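Local coordinates for protein acyl-CoA thioester hydrolase HI0827 (Haemophilus influenzae Rd KW20, PDB 3BJK) that hydrolyses acyl-coenzyme A thioesters with broad substrate specificity, working as a hexamer assembled as a trimer of hotdog-fold dimers, at residues 20-25 / 31-36; 70-75 / 96-101; 74-79 / 103-108. The protein carries 1 engineered substitution. One frame throughout, in Å; residues are numbered along the deposited sequence.

Contact 1. Residues 20-25 / 31-36; sequences TLAMPS and GDIFGG. With EDO (1,2-ethanediol), chain U.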
ATOM      1  N   THR C  20      -5.869 -14.978  -6.641  1.00 29.64           N
ATOM      2  CA  THR C  20      -5.897 -14.109  -5.479  1.00 30.72           C
ATOM      3  C   THR C  20      -7.345 -13.719  -5.072  1.00 31.39           C
ATOM      4  O   THR C  20      -8.286 -14.090  -5.722  1.00 31.29           O
ATOM      5  CB  THR C  20      -4.959 -12.886  -5.613  1.00 30.91           C
ATOM      6  OG1 THR C  20      -4.735 -12.345  -4.324  1.00 32.41           O
ATOM      7  CG2 THR C  20      -5.476 -11.798  -6.489  1.00 30.87           C
ATOM      8  N   LEU C  21      -7.486 -12.991  -3.976  1.00 31.25           N
ATOM      9  CA  LEU C  21      -8.782 -12.504  -3.528  1.00 31.08           C
ATOM     10  C   LEU C  21      -8.846 -10.988  -3.755  1.00 31.35           C
ATOM     11  O   LEU C  21      -7.916 -10.256  -3.403  1.00 31.42           O
ATOM     12  CB  LEU C  21      -8.976 -12.815  -2.053  1.00 31.70           C
ATOM     13  CG  LEU C  21     -10.442 -12.634  -1.612  1.00 32.42           C
ATOM     14  CD1 LEU C  21     -11.256 -13.833  -2.018  1.00 34.93           C
ATOM     15  CD2 LEU C  21     -10.560 -12.398  -0.136  1.00 36.88           C
ATOM     16  N   ALA C  22      -9.961 -10.512  -4.299  1.00 31.66           N
ATOM     17  CA  ALA C  22     -10.181  -9.082  -4.449  1.00 30.75           C
ATOM     18  C   ALA C  22     -10.495  -8.457  -3.065  1.00 29.28           C
ATOM     19  O   ALA C  22     -11.387  -8.906  -2.324  1.00 29.74           O
ATOM     20  CB  ALA C  22     -11.253  -8.803  -5.449  1.00 30.54           C
ATOM     21  N   MET C  23      -9.676  -7.472  -2.709  1.00 28.25           N
ATOM     22  CA  MET C  23      -9.725  -6.798  -1.401  1.00 29.14           C
ATOM     23  C   MET C  23     -10.252  -5.334  -1.440  1.00 28.23           C
ATOM     24  O   MET C  23     -10.090  -4.643  -2.495  1.00 28.05           O
ATOM     25  CB  MET C  23      -8.326  -6.816  -0.795  1.00 29.12           C
ATOM     26  CG  MET C  23      -7.751  -8.196  -0.379  1.00 33.02           C
ATOM     27  SD  MET C  23      -8.705  -9.115   0.837  1.00 39.33           S
ATOM     28  CE  MET C  23      -8.179  -8.458   2.448  1.00 40.34           C
ATOM     29  N   PRO C  24     -10.855  -4.860  -0.305  1.00 29.24           N
ATOM     30  CA  PRO C  24     -11.357  -3.462  -0.179  1.00 29.58           C
ATOM     31  C   PRO C  24     -10.331  -2.358  -0.555  1.00 28.96           C
ATOM     32  O   PRO C  24     -10.706  -1.387  -1.162  1.00 27.25           O
ATOM     33  CB  PRO C  24     -11.826  -3.375   1.261  1.00 29.12           C
ATOM     34  CG  PRO C  24     -12.202  -4.769   1.599  1.00 29.67           C
ATOM     35  CD  PRO C  24     -11.147  -5.614   0.933  1.00 27.68           C
ATOM     36  N   SER C  25      -9.044  -2.552  -0.246  1.00 29.25           N
ATOM     37  CA  SER C  25      -8.050  -1.530  -0.557  1.00 29.21           C
ATOM     38  C   SER C  25      -7.908  -1.308  -2.061  1.00 29.35           C
ATOM     39  O   SER C  25      -7.351  -0.283  -2.465  1.00 29.72           O
ATOM     40  CB  SER C  25      -6.674  -1.878   0.040  1.00 28.89           C
ATOM     41  OG  SER C  25      -6.283  -3.147  -0.434  1.00 28.96           O
ATOM     42  N   GLY C  31     -16.935   1.449  -5.855  1.00 35.61           N
ATOM     43  CA  GLY C  31     -16.957   0.267  -4.995  1.00 34.80           C
ATOM     44  C   GLY C  31     -16.514  -1.004  -5.681  1.00 34.10           C
ATOM     45  O   GLY C  31     -16.274  -1.996  -5.015  1.00 34.84           O
ATOM     46  N   ASP C  32     -16.339  -0.955  -6.998  1.00 33.18           N
ATOM     47  CA  ASP C  32     -15.810  -2.099  -7.737  1.00 32.95           C
ATOM     48  C   ASP C  32     -14.303  -2.118  -7.626  1.00 32.47           C
ATOM     49  O   ASP C  32     -13.697  -1.113  -7.239  1.00 30.63           O
ATOM     50  CB  ASP C  32     -16.190  -2.015  -9.210  1.00 33.14           C
ATOM     51  CG  ASP C  32     -17.687  -2.005  -9.430  1.00 35.69           C
ATOM     52  OD1 ASP C  32     -18.386  -2.814  -8.817  1.00 38.22           O
ATOM     53  OD2 ASP C  32     -18.147  -1.179 -10.231  1.00 37.83           O
ATOM     54  N   ILE C  33     -13.685  -3.233  -7.996  1.00 33.28           N
ATOM     55  CA  ILE C  33     -12.200  -3.250  -8.094  1.00 32.58           C
ATOM     56  C   ILE C  33     -11.645  -2.276  -9.185  1.00 32.48           C
ATOM     57  O   ILE C  33     -12.075  -2.274 -10.317  1.00 30.90           O
ATOM     58  CB  ILE C  33     -11.654  -4.715  -8.248  1.00 34.16           C
ATOM     59  CG1 ILE C  33     -11.963  -5.558  -6.972  1.00 33.53           C
ATOM     60  CG2 ILE C  33     -10.172  -4.761  -8.591  1.00 34.25           C
ATOM     61  CD1 ILE C  33     -11.302  -5.122  -5.607  1.00 35.55           C
ATOM     62  N   PHE C  34     -10.683  -1.451  -8.778  1.00 31.47           N
ATOM     63  CA  PHE C  34      -9.939  -0.551  -9.698  1.00 31.78           C
ATOM     64  C   PHE C  34      -9.307  -1.270 -10.937  1.00 30.36           C
ATOM     65  O   PHE C  34      -8.612  -2.251 -10.798  1.00 30.61           O
ATOM     66  CB  PHE C  34      -8.861   0.202  -8.843  1.00 31.69           C
ATOM     67  CG  PHE C  34      -7.950   1.073  -9.634  1.00 32.69           C
ATOM     68  CD1 PHE C  34      -8.466   1.946 -10.613  1.00 34.74           C
ATOM     69  CD2 PHE C  34      -6.583   1.097  -9.363  1.00 35.55           C
ATOM     70  CE1 PHE C  34      -7.601   2.806 -11.367  1.00 35.36           C
ATOM     71  CE2 PHE C  34      -5.725   1.952 -10.081  1.00 37.19           C
ATOM     72  CZ  PHE C  34      -6.244   2.821 -11.101  1.00 32.69           C
ATOM     73  N   GLY C  35      -9.617  -0.791 -12.144  1.00 31.50           N
ATOM     74  CA  GLY C  35      -9.053  -1.305 -13.411  1.00 30.62           C
ATOM     75  C   GLY C  35      -7.536  -1.414 -13.399  1.00 31.00           C
ATOM     76  O   GLY C  35      -6.979  -2.341 -13.949  1.00 31.62           O
ATOM     77  N   GLY C  36      -6.880  -0.460 -12.750  1.00 30.75           N
ATOM     78  CA  GLY C  36      -5.418  -0.471 -12.552  1.00 31.21           C
ATOM     79  C   GLY C  36      -4.902  -1.694 -11.833  1.00 30.51           C
ATOM     80  O   GLY C  36      -3.851  -2.220 -12.174  1.00 31.36           O
TER
HETATM   81  C1  EDO U 157     -15.466  -1.866  -0.520  1.00 50.41           C
HETATM   82  O1  EDO U 157     -15.610  -2.962   0.402  1.00 51.48           O
HETATM   83  C2  EDO U 157     -16.804  -1.541  -1.195  1.00 50.72           C
HETATM   84  O2  EDO U 157     -16.962  -2.216  -2.443  1.00 48.30           O
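Ile33, in the loop leading into helix 35-54, lies against Ala22 and the carbonyl oxygen of Met23, just past the end of strand 15-21. Its CB points neither at the other segment nor away from it; the outer carbons make the approach. The next atom, Ile33 CG1, reaches Ala22 CB at 3.7 Å. From there the chain folds rather than extends (chi1 -65°, chi2 -64°), and this bend carries Ile33 CD1 along the opposing backbone, where it meets Ala22 CB at 3.7 Å and Met23 O at 3.4 Å. The methyl of Ala22 thus fits against the last two carbons of the branch, and a main-chain oxygen meets the tip. Met23 itself turns its CB away from Ile33, and its side chain packs on Met44 of a second subunit.

Further along, 1,2-ethanediol, probably left from the crystallisation liquor, lies between Pro24 and Gly31. Its O2 donates a hydrogen bond to Gly31 O at 2.7 Å, whereas its O1 is only in packing range of Pro24 CB, at 3.9 Å. On the helix side, Phe34 takes the N-cap position, and Gly36 N sits 3.4 Å above the plane of the Phe34 ring, over its centre.

Around the pair, Ile33 also touches Ile38 of helix 35-54, Ala22 rests on Val78 of strand 77-87, and both touch Ile72 in the linker between strands 58-68 and 77-87; the contact so joins the entry loop of the hotdog fold's long central helix to the exit of strand 15-21, outermost in this chain's sheet.

Contact 2. Residues 70-75 / 96-101; sequences KPISVG and VEVWVK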
ATOM      1  N   LYS C  70     -16.535  -7.136 -17.571  1.00 30.09           N
ATOM      2  CA  LYS C  70     -17.401  -7.139 -16.418  1.00 30.65           C
ATOM      3  C   LYS C  70     -16.614  -6.617 -15.238  1.00 28.86           C
ATOM      4  O   LYS C  70     -15.393  -6.799 -15.168  1.00 25.54           O
ATOM      5  CB  LYS C  70     -17.961  -8.564 -16.152  1.00 30.67           C
ATOM      6  CG  LYS C  70     -18.856  -9.152 -17.290  1.00 32.96           C
ATOM      7  CD  LYS C  70     -18.780 -10.750 -17.297  1.00 35.39           C
ATOM      8  CE  LYS C  70     -19.266 -11.559 -18.621  1.00 39.00           C
ATOM      9  NZ  LYS C  70     -18.141 -12.433 -19.331  1.00 36.95           N
ATOM     10  N   PRO C  71     -17.302  -5.971 -14.291  1.00 28.14           N
ATOM     11  CA  PRO C  71     -16.609  -5.536 -13.089  1.00 29.45           C
ATOM     12  C   PRO C  71     -16.222  -6.679 -12.132  1.00 29.41           C
ATOM     13  O   PRO C  71     -16.867  -7.732 -12.119  1.00 29.23           O
ATOM     14  CB  PRO C  71     -17.609  -4.592 -12.429  1.00 28.73           C
ATOM     15  CG  PRO C  71     -18.919  -4.987 -12.914  1.00 30.01           C
ATOM     16  CD  PRO C  71     -18.730  -5.603 -14.281  1.00 29.03           C
ATOM     17  N   ILE C  72     -15.194  -6.455 -11.334  1.00 30.08           N
ATOM     18  CA  ILE C  72     -14.857  -7.367 -10.232  1.00 29.75           C
ATOM     19  C   ILE C  72     -15.324  -6.807  -8.911  1.00 29.54           C
ATOM     20  O   ILE C  72     -15.253  -5.619  -8.677  1.00 30.79           O
ATOM     21  CB  ILE C  72     -13.297  -7.640 -10.167  1.00 29.25           C
ATOM     22  CG1 ILE C  72     -12.805  -8.289 -11.437  1.00 30.75           C
ATOM     23  CG2 ILE C  72     -12.948  -8.510  -8.948  1.00 28.75           C
ATOM     24  CD1 ILE C  72     -11.357  -8.477 -11.499  1.00 30.92           C
ATOM     25  N   SER C  73     -15.841  -7.666  -8.039  1.00 30.88           N
ATOM     26  CA  SER C  73     -16.329  -7.260  -6.737  1.00 30.41           C
ATOM     27  C   SER C  73     -15.354  -7.648  -5.627  1.00 29.47           C
ATOM     28  O   SER C  73     -14.665  -8.650  -5.701  1.00 28.44           O
ATOM     29  CB  SER C  73     -17.673  -7.905  -6.428  1.00 31.48           C
ATOM     30  OG  SER C  73     -18.644  -7.391  -7.317  1.00 33.11           O
ATOM     31  N   VAL C  74     -15.371  -6.881  -4.560  1.00 29.22           N
ATOM     32  CA  VAL C  74     -14.674  -7.272  -3.323  1.00 28.86           C
ATOM     33  C   VAL C  74     -15.098  -8.684  -2.874  1.00 27.88           C
ATOM     34  O   VAL C  74     -16.282  -8.999  -2.806  1.00 26.37           O
ATOM     35  CB  VAL C  74     -14.933  -6.247  -2.172  1.00 28.94           C
ATOM     36  CG1 VAL C  74     -14.348  -6.730  -0.861  1.00 30.04           C
ATOM     37  CG2 VAL C  74     -14.324  -4.919  -2.537  1.00 29.18           C
ATOM     38  N   GLY C  75     -14.125  -9.510  -2.527  1.00 27.74           N
ATOM     39  CA  GLY C  75     -14.439 -10.851  -2.056  1.00 27.85           C
ATOM     40  C   GLY C  75     -14.495 -11.915  -3.158  1.00 27.42           C
ATOM     41  O   GLY C  75     -14.553 -13.097  -2.819  1.00 27.86           O
ATOM     42  N   VAL C  96      -3.918 -13.040 -21.976  1.00 31.92           N
ATOM     43  CA  VAL C  96      -4.339 -13.222 -20.579  1.00 32.39           C
ATOM     44  C   VAL C  96      -5.848 -13.018 -20.473  1.00 32.03           C
ATOM     45  O   VAL C  96      -6.379 -12.065 -21.061  1.00 32.16           O
ATOM     46  CB  VAL C  96      -3.591 -12.211 -19.670  1.00 33.11           C
ATOM     47  CG1 VAL C  96      -4.041 -12.301 -18.203  1.00 33.58           C
ATOM     48  CG2 VAL C  96      -2.092 -12.419 -19.789  1.00 33.21           C
ATOM     49  N   GLU C  97      -6.551 -13.973 -19.852  1.00 32.34           N
ATOM     50  CA  GLU C  97      -7.939 -13.804 -19.449  1.00 32.65           C
ATOM     51  C   GLU C  97      -8.028 -13.812 -17.925  1.00 32.56           C
ATOM     52  O   GLU C  97      -7.374 -14.649 -17.234  1.00 32.14           O
ATOM     53  CB  GLU C  97      -8.797 -14.922 -19.924  1.00 32.88           C
ATOM     54  CG  GLU C  97      -8.812 -15.150 -21.433  1.00 34.50           C
ATOM     55  CD  GLU C  97      -9.857 -16.185 -21.852  1.00 38.85           C
ATOM     56  OE1 GLU C  97     -10.190 -17.110 -21.055  1.00 37.56           O
ATOM     57  OE2 GLU C  97     -10.348 -16.086 -23.002  1.00 42.23           O
ATOM     58  N   VAL C  98      -8.789 -12.841 -17.423  1.00 32.72           N
ATOM     59  CA  VAL C  98      -9.176 -12.734 -16.003  1.00 32.29           C
ATOM     60  C   VAL C  98     -10.554 -13.243 -15.763  1.00 31.74           C
ATOM     61  O   VAL C  98     -11.506 -12.847 -16.431  1.00 29.35           O
ATOM     62  CB  VAL C  98      -9.054 -11.313 -15.452  1.00 32.98           C
ATOM     63  CG1 VAL C  98      -9.273 -11.332 -13.958  1.00 32.32           C
ATOM     64  CG2 VAL C  98      -7.688 -10.724 -15.766  1.00 33.07           C
ATOM     65  N   TRP C  99     -10.621 -14.198 -14.835  1.00 31.28           N
ATOM     66  CA  TRP C  99     -11.819 -14.885 -14.492  1.00 31.91           C
ATOM     67  C   TRP C  99     -12.033 -14.713 -12.982  1.00 31.58           C
ATOM     68  O   TRP C  99     -11.079 -14.689 -12.200  1.00 31.99           O
ATOM     69  CB  TRP C  99     -11.684 -16.379 -14.834  1.00 32.19           C
ATOM     70  CG  TRP C  99     -11.787 -16.723 -16.310  1.00 30.28           C
ATOM     71  CD1 TRP C  99     -10.816 -16.565 -17.282  1.00 29.88           C
ATOM     72  CD2 TRP C  99     -12.895 -17.311 -16.946  1.00 28.08           C
ATOM     73  NE1 TRP C  99     -11.282 -17.008 -18.469  1.00 31.02           N
ATOM     74  CE2 TRP C  99     -12.557 -17.471 -18.310  1.00 28.89           C
ATOM     75  CE3 TRP C  99     -14.166 -17.720 -16.504  1.00 29.46           C
ATOM     76  CZ2 TRP C  99     -13.440 -18.006 -19.229  1.00 30.74           C
ATOM     77  CZ3 TRP C  99     -15.048 -18.256 -17.429  1.00 31.77           C
ATOM     78  CH2 TRP C  99     -14.672 -18.404 -18.779  1.00 31.02           C
ATOM     79  N   VAL C 100     -13.290 -14.608 -12.619  1.00 30.75           N
ATOM     80  CA  VAL C 100     -13.750 -14.529 -11.234  1.00 31.91           C
ATOM     81  C   VAL C 100     -14.546 -15.792 -10.866  1.00 30.13           C
ATOM     82  O   VAL C 100     -15.232 -16.401 -11.703  1.00 30.62           O
ATOM     83  CB  VAL C 100     -14.642 -13.253 -11.042  1.00 30.51           C
ATOM     84  CG1 VAL C 100     -15.613 -13.383  -9.938  1.00 36.60           C
ATOM     85  CG2 VAL C 100     -13.769 -11.982 -10.903  1.00 32.74           C
ATOM     86  N   LYS C 101     -14.442 -16.166  -9.594  1.00 30.37           N
ATOM     87  CA  LYS C 101     -15.308 -17.172  -8.961  1.00 30.31           C
ATOM     88  C   LYS C 101     -15.974 -16.586  -7.708  1.00 30.76           C
ATOM     89  O   LYS C 101     -15.279 -16.039  -6.832  1.00 28.64           O
ATOM     90  CB  LYS C 101     -14.470 -18.407  -8.591  1.00 30.62           C
ATOM     91  CG  LYS C 101     -15.243 -19.593  -7.983  1.00 30.32           C
ATOM     92  CD  LYS C 101     -14.248 -20.699  -7.551  1.00 32.29           C
ATOM     93  CE  LYS C 101     -14.885 -21.931  -7.070  1.00 33.32           C
ATOM     94  NZ  LYS C 101     -13.927 -23.039  -6.758  1.00 34.94           N
TER
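On the helix-facing side of the hotdog sheet, Ile72 of the linker between strands 58-68 and 77-87 lies against Val98 and Val100 of strand 91-101. The two valines are two residues apart on one strand and both point toward the linker. The isoleucine spans them. Its near end meets Val100: Ile72 CG1 is 3.9 Å from Val100 CG2, and Ile72 CG2 is 4.1 Å from the same methyl, so one valine methyl sits against both branches. The two side chains cross obliquely. Beyond CG1 the chain is extended (chi2 175°), which sends Ile72 CD1 on along the strand to Val98 CG1, a looser approach of 4.3 Å.

The helix closes this layer: Ile38 of helix 35-54 packs on Ile72, and Met42 of the same helix on Val98. Val78 and Val114, from the strands flanking 91-101, add to the apolar surroundings. This is the hotdog arrangement, an antiparallel sheet curled round one long helix, with the linker tucked in at one end.

Trp99, between the two valines, points away from Ile72 to the other face of the sheet. There its NE1 donates to Glu97 OE1 at 2.8 Å in a nearly straight bond (167°). The carboxylate oxygen lies in the plane of the indole, while the N-H arrives from above the carboxylate plane, 40° out of it. Glu97 OE2 forms a salt bridge with Arg10, so both carboxylate oxygens are held, and the Trp99 ring meets that of Tyr81 almost at right angles. At the end of the strand, Lys101 NZ pairs with Glu52 of a second subunit.

Contact 3. Residues 74-79 / 103-108; sequences VGDVVC and VASEPI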
ATOM      1  N   VAL C  74     -15.371  -6.881  -4.560  1.00 29.22           N
ATOM      2  CA  VAL C  74     -14.674  -7.272  -3.323  1.00 28.86           C
ATOM      3  C   VAL C  74     -15.098  -8.684  -2.874  1.00 27.88           C
ATOM      4  O   VAL C  74     -16.282  -8.999  -2.806  1.00 26.37           O
ATOM      5  CB  VAL C  74     -14.933  -6.247  -2.172  1.00 28.94           C
ATOM      6  CG1 VAL C  74     -14.348  -6.730  -0.861  1.00 30.04           C
ATOM      7  CG2 VAL C  74     -14.324  -4.919  -2.537  1.00 29.18           C
ATOM      8  N   GLY C  75     -14.125  -9.510  -2.527  1.00 27.74           N
ATOM      9  CA  GLY C  75     -14.439 -10.851  -2.056  1.00 27.85           C
ATOM     10  C   GLY C  75     -14.495 -11.915  -3.158  1.00 27.42           C
ATOM     11  O   GLY C  75     -14.553 -13.097  -2.819  1.00 27.86           O
ATOM     12  N   ASP C  76     -14.490 -11.509  -4.441  1.00 27.51           N
ATOM     13  CA  ASP C  76     -14.405 -12.434  -5.591  1.00 28.75           C
ATOM     14  C   ASP C  76     -13.005 -13.084  -5.563  1.00 28.02           C
ATOM     15  O   ASP C  76     -12.036 -12.441  -5.237  1.00 27.41           O
ATOM     16  CB  ASP C  76     -14.490 -11.672  -6.951  1.00 29.51           C
ATOM     17  CG  ASP C  76     -15.905 -11.251  -7.342  1.00 31.80           C
ATOM     18  OD1 ASP C  76     -16.890 -11.586  -6.651  1.00 27.67           O
ATOM     19  OD2 ASP C  76     -15.999 -10.529  -8.367  1.00 32.89           O
ATOM     20  N   VAL C  77     -12.926 -14.353  -5.932  1.00 29.51           N
ATOM     21  CA  VAL C  77     -11.654 -15.005  -6.216  1.00 28.80           C
ATOM     22  C   VAL C  77     -11.320 -14.616  -7.641  1.00 30.24           C
ATOM     23  O   VAL C  77     -12.190 -14.694  -8.508  1.00 29.82           O
ATOM     24  CB  VAL C  77     -11.754 -16.507  -6.072  1.00 28.46           C
ATOM     25  CG1 VAL C  77     -10.468 -17.180  -6.547  1.00 27.16           C
ATOM     26  CG2 VAL C  77     -12.090 -16.886  -4.648  1.00 28.77           C
ATOM     27  N   VAL C  78     -10.085 -14.158  -7.868  1.00 29.68           N
ATOM     28  CA  VAL C  78      -9.646 -13.662  -9.159  1.00 30.91           C
ATOM     29  C   VAL C  78      -8.464 -14.508  -9.679  1.00 31.07           C
ATOM     30  O   VAL C  78      -7.426 -14.605  -9.002  1.00 31.76           O
ATOM     31  CB  VAL C  78      -9.273 -12.175  -9.091  1.00 30.48           C
ATOM     32  CG1 VAL C  78      -8.796 -11.625 -10.479  1.00 32.80           C
ATOM     33  CG2 VAL C  78     -10.464 -11.350  -8.550  1.00 32.45           C
ATOM     34  N   CYS C  79      -8.666 -15.141 -10.844  1.00 31.84           N
ATOM     35  CA  CYS C  79      -7.654 -15.970 -11.549  1.00 32.22           C
ATOM     36  C   CYS C  79      -7.251 -15.336 -12.854  1.00 32.43           C
ATOM     37  O   CYS C  79      -8.132 -14.817 -13.562  1.00 32.93           O
ATOM     38  CB  CYS C  79      -8.225 -17.329 -11.918  1.00 32.12           C
ATOM     39  SG  CYS C  79      -8.762 -18.272 -10.530  1.00 35.87           S
ATOM     40  N   VAL C 103     -17.445 -17.153  -4.315  1.00 35.60           N
ATOM     41  CA  VAL C 103     -17.337 -18.138  -3.207  1.00 36.94           C
ATOM     42  C   VAL C 103     -18.074 -17.698  -1.942  1.00 38.89           C
ATOM     43  O   VAL C 103     -18.474 -18.557  -1.132  1.00 38.65           O
ATOM     44  CB  VAL C 103     -15.852 -18.450  -2.856  1.00 37.07           C
ATOM     45  CG1 VAL C 103     -15.118 -19.019  -4.080  1.00 36.35           C
ATOM     46  CG2 VAL C 103     -15.112 -17.183  -2.371  1.00 36.63           C
ATOM     47  N   ALA C 104     -18.240 -16.382  -1.762  1.00 41.09           N
ATOM     48  CA  ALA C 104     -18.956 -15.833  -0.589  1.00 43.56           C
ATOM     49  C   ALA C 104     -19.908 -14.679  -0.927  1.00 45.58           C
ATOM     50  O   ALA C 104     -20.379 -13.973  -0.023  1.00 46.61           O
ATOM     51  CB  ALA C 104     -17.974 -15.397   0.492  1.00 43.79           C
ATOM     52  N   SER C 105     -20.206 -14.514  -2.214  1.00 47.29           N
ATOM     53  CA  SER C 105     -21.280 -13.648  -2.694  1.00 48.26           C
ATOM     54  C   SER C 105     -22.159 -14.493  -3.604  1.00 48.49           C
ATOM     55  O   SER C 105     -21.757 -15.572  -4.010  1.00 48.86           O
ATOM     56  CB  SER C 105     -20.705 -12.505  -3.503  1.00 48.66           C
ATOM     57  OG  SER C 105     -20.688 -12.862  -4.874  1.00 50.64           O
ATOM     58  N   GLU C 106     -23.356 -14.007  -3.929  1.00 49.25           N
ATOM     59  CA  GLU C 106     -24.304 -14.783  -4.729  1.00 49.09           C
ATOM     60  C   GLU C 106     -24.193 -14.442  -6.214  1.00 49.19           C
ATOM     61  O   GLU C 106     -23.868 -13.302  -6.571  1.00 49.20           O
ATOM     62  CB  GLU C 106     -25.737 -14.565  -4.229  1.00 49.69           C
ATOM     63  CG  GLU C 106     -25.980 -15.133  -2.844  1.00 50.01           C
ATOM     64  CD  GLU C 106     -26.172 -16.653  -2.837  1.00 52.59           C
ATOM     65  OE1 GLU C 106     -25.691 -17.332  -3.774  1.00 53.93           O
ATOM     66  OE2 GLU C 106     -26.821 -17.173  -1.894  1.00 53.22           O
ATOM     67  N   PRO C 107     -24.412 -15.439  -7.093  1.00 48.87           N
ATOM     68  CA  PRO C 107     -24.669 -16.851  -6.825  1.00 48.43           C
ATOM     69  C   PRO C 107     -23.347 -17.582  -6.646  1.00 47.86           C
ATOM     70  O   PRO C 107     -22.395 -17.355  -7.413  1.00 47.25           O
ATOM     71  CB  PRO C 107     -25.404 -17.327  -8.077  1.00 48.66           C
ATOM     72  CG  PRO C 107     -24.892 -16.427  -9.167  1.00 49.03           C
ATOM     73  CD  PRO C 107     -24.359 -15.163  -8.538  1.00 49.26           C
ATOM     74  N   ILE C 108     -23.283 -18.427  -5.622  1.00 47.02           N
ATOM     75  CA  ILE C 108     -22.010 -19.008  -5.194  1.00 46.34           C
ATOM     76  C   ILE C 108     -21.604 -20.050  -6.231  1.00 44.63           C
ATOM     77  O   ILE C 108     -22.447 -20.704  -6.809  1.00 44.21           O
ATOM     78  CB  ILE C 108     -22.104 -19.579  -3.721  1.00 46.61           C
ATOM     79  CG1 ILE C 108     -21.426 -18.627  -2.719  1.00 46.84           C
ATOM     80  CG2 ILE C 108     -21.499 -20.989  -3.595  1.00 47.93           C
ATOM     81  CD1 ILE C 108     -22.394 -17.674  -2.011  1.00 47.23           C
TER
HETATM   82  O   HOH W   1     -17.005 -14.304  -3.366  1.00 37.10           O
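Val77 has its CG1 anti to the backbone N (chi1 173°), which leaves CG2 as the methyl that meets Val103. The latter is turned differently (chi1 -59°): its CG2 is wedged between its own backbone N and carbonyl carbon, and CG1 lies beside the N. As a result Val77 CG2 faces the fork of the other valine, 3.7 Å from Val103 CG1 and 3.8 Å from Val103 CG2. The two side chains cross at about a right angle, one methyl against two.

Beside this apolar pair the backbones are joined through water. Water 1 donates to Gly75 O at 2.8 Å and accepts from Ala104 N at 2.9 Å, spanning the turn before strand 77-87 and the loop that follows strand 91-101. Gly75 O is also 4.1 Å from Val103 CG2, so the methyl lies close to the polar bridge. Asp76 starts away from the loop, but its carboxylate swings back toward it: OD1 forms a salt bridge with Lys102, just before the loop, and OD2 accepts from Ser73 N.

A second subunit packs on the same patch, with Ile48 against Val77 and Lys51 against Val103. Between the two segments, then, an apolar valine pair stands beside a water that satisfies a carbonyl and an N-H not bonded to each other directly, with the Asp76-Lys102 salt bridge at the base of the loop.

All three contacts are buried and gather at one end of the hotdog sheet. Contact 2 is the most core-like: every touching residue is buried, its chemistry across the segments is wholly apolar, and it lies closest to the chain centre. Contacts 1 and 3 include partly exposed residues, Met23 in one, Gly75 and Ser105 in the other, and in contact 3 a bridging water enters. Contacts 2 and 3 share Val74 and Gly75 and sit on neighbouring strands, 77-87 and 91-101. Contact 1 meets the linker of contact 2 through two probable backbone hydrogen bonds, Ala22-Gly75 and Ile33-Ile72. All three reach the second subunit, contacts 1 and 3 by packing and contact 2 through the salt bridge of Lys101 with Glu52.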